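PDB 5EUF: protease from Helicobacter pylori, which probably acts as a zinc-dependent M16-family metalloprotease and virulence factor, cleaving the cytoplasmic domain of human junctional adhesion molecule A and weakening the gastric epithelial barrier. Local coordinates for residues Asn15-Val20 / Glu207-His212; Asp270-Leu275 / Arg401-Tyr406; Asn353-Phe358 / Gln390-Lys395. One frame throughout, in Å; residues are numbered along the deposited sequence.

Interaction 1. Residues Asn15-Val20 / Glu207-His212; sequences NGLQVV and ELTKKH
Thr209 reaches out from its helix to meet Val19 tip to tip, and the contact is almost entirely methyl against methyl. Thr209 CG2 lies 3.5 Å from Val19 CG2 and 3.7 Å from Val19 CG1, so the threonine methyl rests against both branches of the valine. With OG1 beside the backbone N (chi1 -66°), CG2 of Thr209 stands anti to that N and faces the strand, while OG1 is hydrogen-bonded to the carbonyl O of Val205, one helical turn earlier. The hydroxyl is thereby satisfied within its own helix, although Thr209 OG1 still passes 3.7 Å from Val19 CG1. The pairing seats helix 202-213 on the mixed sheet of the N-terminal half of this M16 peptidase, where strand 18-23 runs parallel to strand 192-198, the strand that leads into the helix; Phe206 adds to the packing on Val19, and Leu106 of helix 102-113 touches Thr209. Leu17 joins more lightly, its CD2 lying 4.1 Å from Thr209 CG2. Just ahead of the strand, the N of Leu17 donates to Asn15 OD1 at 3.2 Å in an Asx turn, approaching from above the carbonyl plane, while Asn15 ND2 is hydrogen-bonded to the carbonyl O atoms of Phe213 and Leu216.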
loop_
_atom_site.group_PDB
_atom_site.type_symbol
_atom_site.label_atom_id
_atom_site.label_comp_id
_atom_site.label_asym_id
_atom_site.label_seq_id
_atom_site.Cartn_x
_atom_site.Cartn_y
_atom_site.Cartn_z
ATOM N N ASN B 15 -31.355 -17.156 -5.818
ATOM C CA ASN B 15 -29.926 -17.245 -5.553
ATOM C C ASN B 15 -29.322 -15.881 -5.239
ATOM O O ASN B 15 -28.103 -15.741 -5.139
ATOM C CB ASN B 15 -29.203 -17.882 -6.739
ATOM C CG ASN B 15 -29.573 -17.241 -8.057
ATOM O OD1 ASN B 15 -30.149 -16.155 -8.090
ATOM N ND2 ASN B 15 -29.243 -17.911 -9.154
ATOM N N GLY B 16 -30.184 -14.880 -5.092
ATOM C CA GLY B 16 -29.745 -13.544 -4.733
ATOM C C GLY B 16 -29.411 -12.655 -5.916
ATOM O O GLY B 16 -29.049 -11.491 -5.743
ATOM N N LEU B 17 -29.527 -13.200 -7.123
ATOM C CA LEU B 17 -29.286 -12.419 -8.330
ATOM C C LEU B 17 -30.397 -11.398 -8.546
ATOM O O LEU B 17 -31.580 -11.744 -8.545
ATOM C CB LEU B 17 -29.174 -13.326 -9.556
ATOM C CG LEU B 17 -28.884 -12.579 -10.863
ATOM C CD1 LEU B 17 -27.392 -12.526 -11.129
ATOM C CD2 LEU B 17 -29.623 -13.190 -12.038
ATOM N N GLN B 18 -30.011 -10.141 -8.733
ATOM C CA GLN B 18 -30.972 -9.079 -8.988
ATOM C C GLN B 18 -31.181 -8.892 -10.486
ATOM O O GLN B 18 -30.223 -8.859 -11.257
ATOM C CB GLN B 18 -30.510 -7.770 -8.347
ATOM C CG GLN B 18 -31.494 -6.621 -8.510
ATOM C CD GLN B 18 -31.079 -5.386 -7.737
ATOM O OE1 GLN B 18 -29.961 -5.306 -7.226
ATOM N NE2 GLN B 18 -31.983 -4.417 -7.643
ATOM N N VAL B 19 -32.440 -8.778 -10.896
ATOM C CA VAL B 19 -32.767 -8.575 -12.300
ATOM C C VAL B 19 -33.520 -7.266 -12.483
ATOM O O VAL B 19 -34.598 -7.079 -11.919
ATOM C CB VAL B 19 -33.617 -9.731 -12.866
ATOM C CG1 VAL B 19 -33.622 -9.689 -14.387
ATOM C CG2 VAL B 19 -33.087 -11.065 -12.376
ATOM N N VAL B 20 -32.948 -6.361 -13.269
ATOM C CA VAL B 20 -33.552 -5.053 -13.488
ATOM C C VAL B 20 -33.898 -4.831 -14.957
ATOM O O VAL B 20 -33.026 -4.878 -15.828
ATOM C CB VAL B 20 -32.628 -3.916 -13.015
ATOM C CG1 VAL B 20 -33.300 -2.568 -13.231
ATOM C CG2 VAL B 20 -32.252 -4.107 -11.549
ATOM N N GLU B 207 -38.682 -13.732 -17.117
ATOM C CA GLU B 207 -38.829 -15.166 -17.352
ATOM C C GLU B 207 -37.641 -15.737 -18.124
ATOM O O GLU B 207 -37.299 -16.910 -17.964
ATOM C CB GLU B 207 -40.136 -15.470 -18.097
ATOM C CG GLU B 207 -40.156 -15.059 -19.562
ATOM C CD GLU B 207 -41.359 -15.611 -20.308
ATOM O OE1 GLU B 207 -42.206 -16.273 -19.671
ATOM O OE2 GLU B 207 -41.454 -15.386 -21.533
ATOM N N LEU B 208 -37.008 -14.911 -18.951
ATOM C CA LEU B 208 -35.846 -15.356 -19.711
ATOM C C LEU B 208 -34.596 -15.365 -18.839
ATOM O O LEU B 208 -33.724 -16.218 -18.998
ATOM C CB LEU B 208 -35.632 -14.474 -20.944
ATOM C CG LEU B 208 -36.041 -15.103 -22.280
ATOM C CD1 LEU B 208 -37.488 -15.567 -22.241
ATOM C CD2 LEU B 208 -35.818 -14.132 -23.427
ATOM N N THR B 209 -34.512 -14.413 -17.917
ATOM C CA THR B 209 -33.408 -14.387 -16.969
ATOM C C THR B 209 -33.570 -15.520 -15.959
ATOM O O THR B 209 -32.603 -16.202 -15.618
ATOM C CB THR B 209 -33.318 -13.040 -16.239
ATOM O OG1 THR B 209 -32.977 -12.016 -17.180
ATOM C CG2 THR B 209 -32.253 -13.092 -15.161
ATOM N N LYS B 210 -34.801 -15.723 -15.494
ATOM C CA LYS B 210 -35.112 -16.847 -14.618
ATOM C C LYS B 210 -34.776 -18.161 -15.305
ATOM O O LYS B 210 -34.356 -19.120 -14.663
ATOM C CB LYS B 210 -36.588 -16.838 -14.213
ATOM C CG LYS B 210 -36.954 -15.803 -13.163
ATOM C CD LYS B 210 -38.417 -15.938 -12.764
ATOM C CE LYS B 210 -38.813 -14.892 -11.734
ATOM N NZ LYS B 210 -40.231 -15.041 -11.302
ATOM N N LYS B 211 -34.964 -18.196 -16.618
ATOM C CA LYS B 211 -34.664 -19.387 -17.400
ATOM C C LYS B 211 -33.182 -19.749 -17.323
ATOM O O LYS B 211 -32.831 -20.916 -17.162
ATOM C CB LYS B 211 -35.083 -19.189 -18.860
ATOM C CG LYS B 211 -34.633 -20.306 -19.788
ATOM C CD LYS B 211 -35.225 -20.167 -21.180
ATOM C CE LYS B 211 -34.834 -21.346 -22.063
ATOM N NZ LYS B 211 -35.447 -21.269 -23.422
ATOM N N HIS B 212 -32.314 -18.748 -17.416
ATOM C CA HIS B 212 -30.882 -19.010 -17.527
ATOM C C HIS B 212 -30.104 -18.835 -16.222
ATOM O O HIS B 212 -29.001 -19.362 -16.084
ATOM C CB HIS B 212 -30.272 -18.110 -18.603
ATOM C CG HIS B 212 -30.812 -18.363 -19.976
ATOM N ND1 HIS B 212 -31.886 -17.670 -20.491
ATOM C CD2 HIS B 212 -30.432 -19.237 -20.936
ATOM C CE1 HIS B 212 -32.141 -18.102 -21.713
ATOM N NE2 HIS B 212 -31.273 -19.054 -22.007
#

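Interaction 2. Residues Asp270-Leu275 / Arg401-Tyr406; sequences DALSKL and RVANEY
Leu272 packs against Val402 and Ala403, joining helix 266-276 to helix 396-406 in the C-terminal half of the M16 fold; the first of these helices follows strand 251-258, and the second precedes strand 412-418 of the same mixed sheet. The CA atoms of Leu272 and Ala403 are 7.9 Å apart, the nearest pair between the two segments. Apolar contact accounts for the side-chain meeting. With chi2 at 176°, CD1 of Leu272 extends away from its own helix and reaches Val402 CG1 at 4.0 Å, the two side chains lying alongside each other and pointing opposite ways. Leu272 CD1 also comes within 4.2 Å of Ala403 CB. Main chain is met as well, Leu272 CD1 approaching the N of Ala403 at 4.0 Å in a plain van der Waals contact. Leu337 touches both Leu272 and Ala403, so helix 323-338 also packs against this buried cluster. The polar bonds of the second helix are made by its other residues: Arg401 forms salt bridges with Asp398 and Asp265, and the second of these aspartates is also hydrogen-bonded to Tyr406 OH. Within its own helix, Val402 CG1, which stands anti to its backbone N, also lies at the edge of the Tyr406 ring, in the ring plane.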
loop_
_atom_site.group_PDB
_atom_site.type_symbol
_atom_site.label_atom_id
_atom_site.label_comp_id
_atom_site.label_asym_id
_atom_site.label_seq_id
_atom_site.Cartn_x
_atom_site.Cartn_y
_atom_site.Cartn_z
ATOM N N ASP B 270 -20.187 17.262 -9.269
ATOM C CA ASP B 270 -20.411 17.024 -10.688
ATOM C C ASP B 270 -20.566 18.352 -11.426
ATOM O O ASP B 270 -19.995 18.546 -12.499
ATOM C CB ASP B 270 -21.645 16.141 -10.901
ATOM C CG ASP B 270 -21.414 14.703 -10.474
ATOM O OD1 ASP B 270 -20.395 14.432 -9.807
ATOM O OD2 ASP B 270 -22.253 13.839 -10.803
ATOM N N ALA B 271 -21.324 19.268 -10.831
ATOM C CA ALA B 271 -21.539 20.584 -11.420
ATOM C C ALA B 271 -20.250 21.403 -11.451
ATOM O O ALA B 271 -20.014 22.161 -12.391
ATOM C CB ALA B 271 -22.623 21.333 -10.662
ATOM N N LEU B 272 -19.422 21.250 -10.421
ATOM C CA LEU B 272 -18.145 21.956 -10.365
ATOM C C LEU B 272 -17.210 21.493 -11.480
ATOM O O LEU B 272 -16.501 22.301 -12.080
ATOM C CB LEU B 272 -17.475 21.762 -9.002
ATOM C CG LEU B 272 -17.866 22.750 -7.900
ATOM C CD1 LEU B 272 -17.211 22.389 -6.574
ATOM C CD2 LEU B 272 -17.500 24.168 -8.306
ATOM N N SER B 273 -17.218 20.193 -11.757
ATOM C CA SER B 273 -16.382 19.632 -12.811
ATOM C C SER B 273 -16.862 20.089 -14.184
ATOM O O SER B 273 -16.056 20.370 -15.073
ATOM C CB SER B 273 -16.373 18.106 -12.738
ATOM O OG SER B 273 -15.526 17.555 -13.730
ATOM N N LYS B 274 -18.179 20.158 -14.349
ATOM C CA LYS B 274 -18.781 20.676 -15.574
ATOM C C LYS B 274 -18.316 22.105 -15.840
ATOM O O LYS B 274 -18.104 22.498 -16.987
ATOM C CB LYS B 274 -20.311 20.631 -15.485
ATOM C CG LYS B 274 -20.964 19.478 -16.239
ATOM C CD LYS B 274 -20.580 18.127 -15.659
ATOM C CE LYS B 274 -21.163 16.989 -16.485
ATOM N NZ LYS B 274 -20.692 17.037 -17.898
ATOM N N LEU B 275 -18.156 22.873 -14.768
ATOM C CA LEU B 275 -17.741 24.267 -14.866
ATOM C C LEU B 275 -16.231 24.429 -15.049
ATOM O O LEU B 275 -15.779 25.222 -15.878
ATOM C CB LEU B 275 -18.185 25.032 -13.619
ATOM C CG LEU B 275 -17.561 26.415 -13.433
ATOM C CD1 LEU B 275 -18.272 27.450 -14.298
ATOM C CD2 LEU B 275 -17.554 26.822 -11.964
ATOM N N ARG B 401 -19.719 26.687 -1.647
ATOM C CA ARG B 401 -19.623 25.984 -0.368
ATOM C C ARG B 401 -18.840 24.687 -0.524
ATOM O O ARG B 401 -17.905 24.419 0.230
ATOM C CB ARG B 401 -21.010 25.677 0.199
ATOM C CG ARG B 401 -20.975 24.830 1.469
ATOM C CD ARG B 401 -22.336 24.235 1.807
ATOM N NE ARG B 401 -22.716 23.155 0.897
ATOM C CZ ARG B 401 -23.657 23.257 -0.038
ATOM N NH1 ARG B 401 -24.326 24.393 -0.188
ATOM N NH2 ARG B 401 -23.932 22.220 -0.818
ATOM N N VAL B 402 -19.237 23.888 -1.508
ATOM C CA VAL B 402 -18.593 22.612 -1.783
ATOM C C VAL B 402 -17.132 22.820 -2.166
ATOM O O VAL B 402 -16.259 22.042 -1.774
ATOM C CB VAL B 402 -19.331 21.853 -2.903
ATOM C CG1 VAL B 402 -18.568 20.604 -3.302
ATOM C CG2 VAL B 402 -20.734 21.492 -2.450
ATOM N N ALA B 403 -16.873 23.887 -2.919
ATOM C CA ALA B 403 -15.516 24.235 -3.319
ATOM C C ALA B 403 -14.624 24.462 -2.102
ATOM O O ALA B 403 -13.612 23.783 -1.932
ATOM C CB ALA B 403 -15.527 25.466 -4.206
ATOM N N ASN B 404 -15.008 25.410 -1.250
ATOM C CA ASN B 404 -14.231 25.718 -0.052
ATOM C C ASN B 404 -14.155 24.555 0.931
ATOM O O ASN B 404 -13.240 24.483 1.755
ATOM C CB ASN B 404 -14.812 26.942 0.656
ATOM C CG ASN B 404 -14.481 28.233 -0.055
ATOM O OD1 ASN B 404 -13.549 28.942 0.324
ATOM N ND2 ASN B 404 -15.241 28.546 -1.097
ATOM N N GLU B 405 -15.118 23.646 0.841
ATOM C CA GLU B 405 -15.189 22.523 1.764
ATOM C C GLU B 405 -14.103 21.491 1.492
ATOM O O GLU B 405 -13.471 20.984 2.419
ATOM C CB GLU B 405 -16.561 21.857 1.682
ATOM C CG GLU B 405 -16.740 20.684 2.629
ATOM C CD GLU B 405 -16.923 21.113 4.072
ATOM O OE1 GLU B 405 -17.184 22.312 4.310
ATOM O OE2 GLU B 405 -16.809 20.250 4.967
ATOM N N TYR B 406 -13.883 21.185 0.218
ATOM C CA TYR B 406 -13.020 20.068 -0.145
ATOM C C TYR B 406 -11.740 20.493 -0.854
ATOM O O TYR B 406 -10.755 19.754 -0.850
ATOM C CB TYR B 406 -13.792 19.083 -1.024
ATOM C CG TYR B 406 -15.117 18.652 -0.432
ATOM C CD1 TYR B 406 -15.165 17.891 0.728
ATOM C CD2 TYR B 406 -16.318 19.007 -1.032
ATOM C CE1 TYR B 406 -16.371 17.495 1.274
ATOM C CE2 TYR B 406 -17.531 18.616 -0.494
ATOM C CZ TYR B 406 -17.550 17.858 0.658
ATOM O OH TYR B 406 -18.751 17.465 1.201
#

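Interaction 3. Residues Asn353-Phe358 / Gln390-Lys395; sequences NQKADF and QFLDLK
The CA atoms nearest each other across the two segments are those of Gln354 and Phe391, 8.4 Å apart. This is helix-to-helix packing in the largely helical region of the C-terminal half of the M16 fold, with helix 344-361 meeting the short helix 387-392. The main side-chain element is a CH-pi contact: Gln354 CG lies 3.9 Å from the centroid of the Phe391 ring and 23° off its normal, over the face but shifted toward the rim. Gln354 CB reaches the ring at Phe391 CE1, 3.6 Å away. A bend at chi2 (54°) then turns the amide, whose plane is 45° from that of the ring, and NE2 is hydrogen-bonded to Gln388 OE1. Leu394 CD1 sits against the opposite ring face, leaving the phenyl group between two aliphatic chains. Nearby, Lys351 NZ is hydrogen-bonded to the carbonyl O atoms of Leu392 and Leu394, tying this part of the chain to helix 344-361. Beside the aromatic contact, the more exposed Lys355 crosses Leu392 at about a right angle. Its chain is bent at the last torsion, and Leu392 CD1 comes within 3.9 Å of Lys355 CE and 3.8 Å of Lys355 NZ.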
loop_
_atom_site.group_PDB
_atom_site.type_symbol
_atom_site.label_atom_id
_atom_site.label_comp_id
_atom_site.label_asym_id
_atom_site.label_seq_id
_atom_site.Cartn_x
_atom_site.Cartn_y
_atom_site.Cartn_z
ATOM N N ASN B 353 -27.113 22.768 -20.322
ATOM C CA ASN B 353 -26.370 21.689 -20.964
ATOM C C ASN B 353 -26.693 20.342 -20.333
ATOM O O ASN B 353 -26.713 19.315 -21.014
ATOM C CB ASN B 353 -24.865 21.950 -20.895
ATOM C CG ASN B 353 -24.436 23.112 -21.767
ATOM O OD1 ASN B 353 -25.117 23.467 -22.731
ATOM N ND2 ASN B 353 -23.297 23.710 -21.433
ATOM N N GLN B 354 -26.947 20.356 -19.028
ATOM C CA GLN B 354 -27.294 19.143 -18.300
ATOM C C GLN B 354 -28.665 18.624 -18.730
ATOM O O GLN B 354 -28.889 17.415 -18.794
ATOM C CB GLN B 354 -27.261 19.399 -16.789
ATOM C CG GLN B 354 -27.686 18.212 -15.937
ATOM C CD GLN B 354 -26.892 16.957 -16.245
ATOM O OE1 GLN B 354 -25.719 17.022 -16.615
ATOM N NE2 GLN B 354 -27.533 15.803 -16.099
ATOM N N LYS B 355 -29.576 19.548 -19.023
ATOM C CA LYS B 355 -30.884 19.190 -19.563
ATOM C C LYS B 355 -30.727 18.484 -20.904
ATOM O O LYS B 355 -31.311 17.424 -21.130
ATOM C CB LYS B 355 -31.766 20.431 -19.730
ATOM C CG LYS B 355 -32.498 20.882 -18.474
ATOM C CD LYS B 355 -33.273 22.171 -18.738
ATOM C CE LYS B 355 -34.149 22.574 -17.555
ATOM N NZ LYS B 355 -35.344 21.696 -17.391
ATOM N N ALA B 356 -29.926 19.077 -21.784
ATOM C CA ALA B 356 -29.746 18.564 -23.139
ATOM C C ALA B 356 -29.101 17.180 -23.149
ATOM O O ALA B 356 -29.484 16.315 -23.938
ATOM C CB ALA B 356 -28.916 19.539 -23.963
ATOM N N ASP B 357 -28.122 16.975 -22.273
ATOM C CA ASP B 357 -27.446 15.688 -22.185
ATOM C C ASP B 357 -28.374 14.621 -21.615
ATOM O O ASP B 357 -28.341 13.466 -22.040
ATOM C CB ASP B 357 -26.181 15.799 -21.332
ATOM C CG ASP B 357 -25.104 16.636 -21.996
ATOM O OD1 ASP B 357 -25.173 16.820 -23.230
ATOM O OD2 ASP B 357 -24.185 17.102 -21.288
ATOM N N PHE B 358 -29.207 15.015 -20.660
ATOM C CA PHE B 358 -30.124 14.083 -20.019
ATOM C C PHE B 358 -31.168 13.563 -21.002
ATOM O O PHE B 358 -31.363 12.354 -21.119
ATOM C CB PHE B 358 -30.810 14.742 -18.822
ATOM C CG PHE B 358 -31.691 13.809 -18.043
ATOM C CD1 PHE B 358 -31.139 12.840 -17.220
ATOM C CD2 PHE B 358 -33.069 13.900 -18.133
ATOM C CE1 PHE B 358 -31.946 11.978 -16.502
ATOM C CE2 PHE B 358 -33.882 13.042 -17.417
ATOM C CZ PHE B 358 -33.319 12.080 -16.599
ATOM N N GLN B 390 -32.145 17.929 -8.130
ATOM C CA GLN B 390 -31.117 18.440 -7.235
ATOM C C GLN B 390 -30.120 19.302 -7.996
ATOM O O GLN B 390 -29.614 20.299 -7.474
ATOM C CB GLN B 390 -30.394 17.289 -6.529
ATOM C CG GLN B 390 -31.188 16.657 -5.397
ATOM C CD GLN B 390 -30.377 15.649 -4.600
ATOM O OE1 GLN B 390 -29.146 15.687 -4.595
ATOM N NE2 GLN B 390 -31.069 14.742 -3.920
ATOM N N PHE B 391 -29.851 18.916 -9.238
ATOM C CA PHE B 391 -28.882 19.623 -10.065
ATOM C C PHE B 391 -29.418 20.983 -10.488
ATOM O O PHE B 391 -28.693 21.978 -10.477
ATOM C CB PHE B 391 -28.525 18.788 -11.296
ATOM C CG PHE B 391 -27.272 19.235 -11.993
ATOM C CD1 PHE B 391 -27.307 20.255 -12.928
ATOM C CD2 PHE B 391 -26.058 18.622 -11.723
ATOM C CE1 PHE B 391 -26.154 20.663 -13.573
ATOM C CE2 PHE B 391 -24.902 19.024 -12.365
ATOM C CZ PHE B 391 -24.949 20.046 -13.290
ATOM N N LEU B 392 -30.694 21.021 -10.856
ATOM C CA LEU B 392 -31.308 22.244 -11.360
ATOM C C LEU B 392 -31.685 23.205 -10.236
ATOM O O LEU B 392 -32.029 24.358 -10.489
ATOM C CB LEU B 392 -32.539 21.907 -12.200
ATOM C CG LEU B 392 -32.263 20.993 -13.397
ATOM C CD1 LEU B 392 -33.538 20.714 -14.177
ATOM C CD2 LEU B 392 -31.192 21.592 -14.299
ATOM N N ASP B 393 -31.622 22.727 -8.998
ATOM C CA ASP B 393 -31.899 23.571 -7.842
ATOM C C ASP B 393 -30.607 24.064 -7.204
ATOM O O ASP B 393 -30.631 24.725 -6.168
ATOM C CB ASP B 393 -32.739 22.821 -6.806
ATOM C CG ASP B 393 -34.147 22.542 -7.286
ATOM O OD1 ASP B 393 -34.640 23.290 -8.155
ATOM O OD2 ASP B 393 -34.761 21.574 -6.793
ATOM N N LEU B 394 -29.478 23.730 -7.821
ATOM C CA LEU B 394 -28.186 24.184 -7.327
ATOM C C LEU B 394 -28.059 25.694 -7.469
ATOM O O LEU B 394 -28.314 26.249 -8.535
ATOM C CB LEU B 394 -27.039 23.493 -8.070
ATOM C CG LEU B 394 -26.712 22.041 -7.710
ATOM C CD1 LEU B 394 -25.757 21.446 -8.729
ATOM C CD2 LEU B 394 -26.118 21.955 -6.317
ATOM N N LYS B 395 -27.678 26.356 -6.384
ATOM C CA LYS B 395 -27.342 27.767 -6.450
ATOM C C LYS B 395 -25.828 27.893 -6.543
ATOM O O LYS B 395 -25.109 26.942 -6.239
ATOM C CB LYS B 395 -27.880 28.525 -5.231
ATOM C CG LYS B 395 -29.403 28.589 -5.145
ATOM C CD LYS B 395 -29.962 27.505 -4.238
ATOM C CE LYS B 395 -29.468 27.673 -2.809
ATOM N NZ LYS B 395 -29.986 26.606 -1.907
#

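Interactions 2 and 3 are neighbours, their centres about 14 Å apart, and they meet directly: Ala271 CB lies 3.7 Å from Phe391 CE2 and also 3.7 Å from Leu394 CD1. Helix 266-276 thus presents Leu272 to one contact and Ala271 to the other, while helices 387-392 and 396-406 follow each other in the chain. Interaction 1 belongs to the other half of the molecule, with its centre about 40 Å from that of interaction 2 and about 34 Å from that of interaction 3. All three are structural packing away from the annotated catalytic residues. A bound zinc ion lies about 10 Å from the side chain of Gln354, and one lies about 12 Å from that of Leu272.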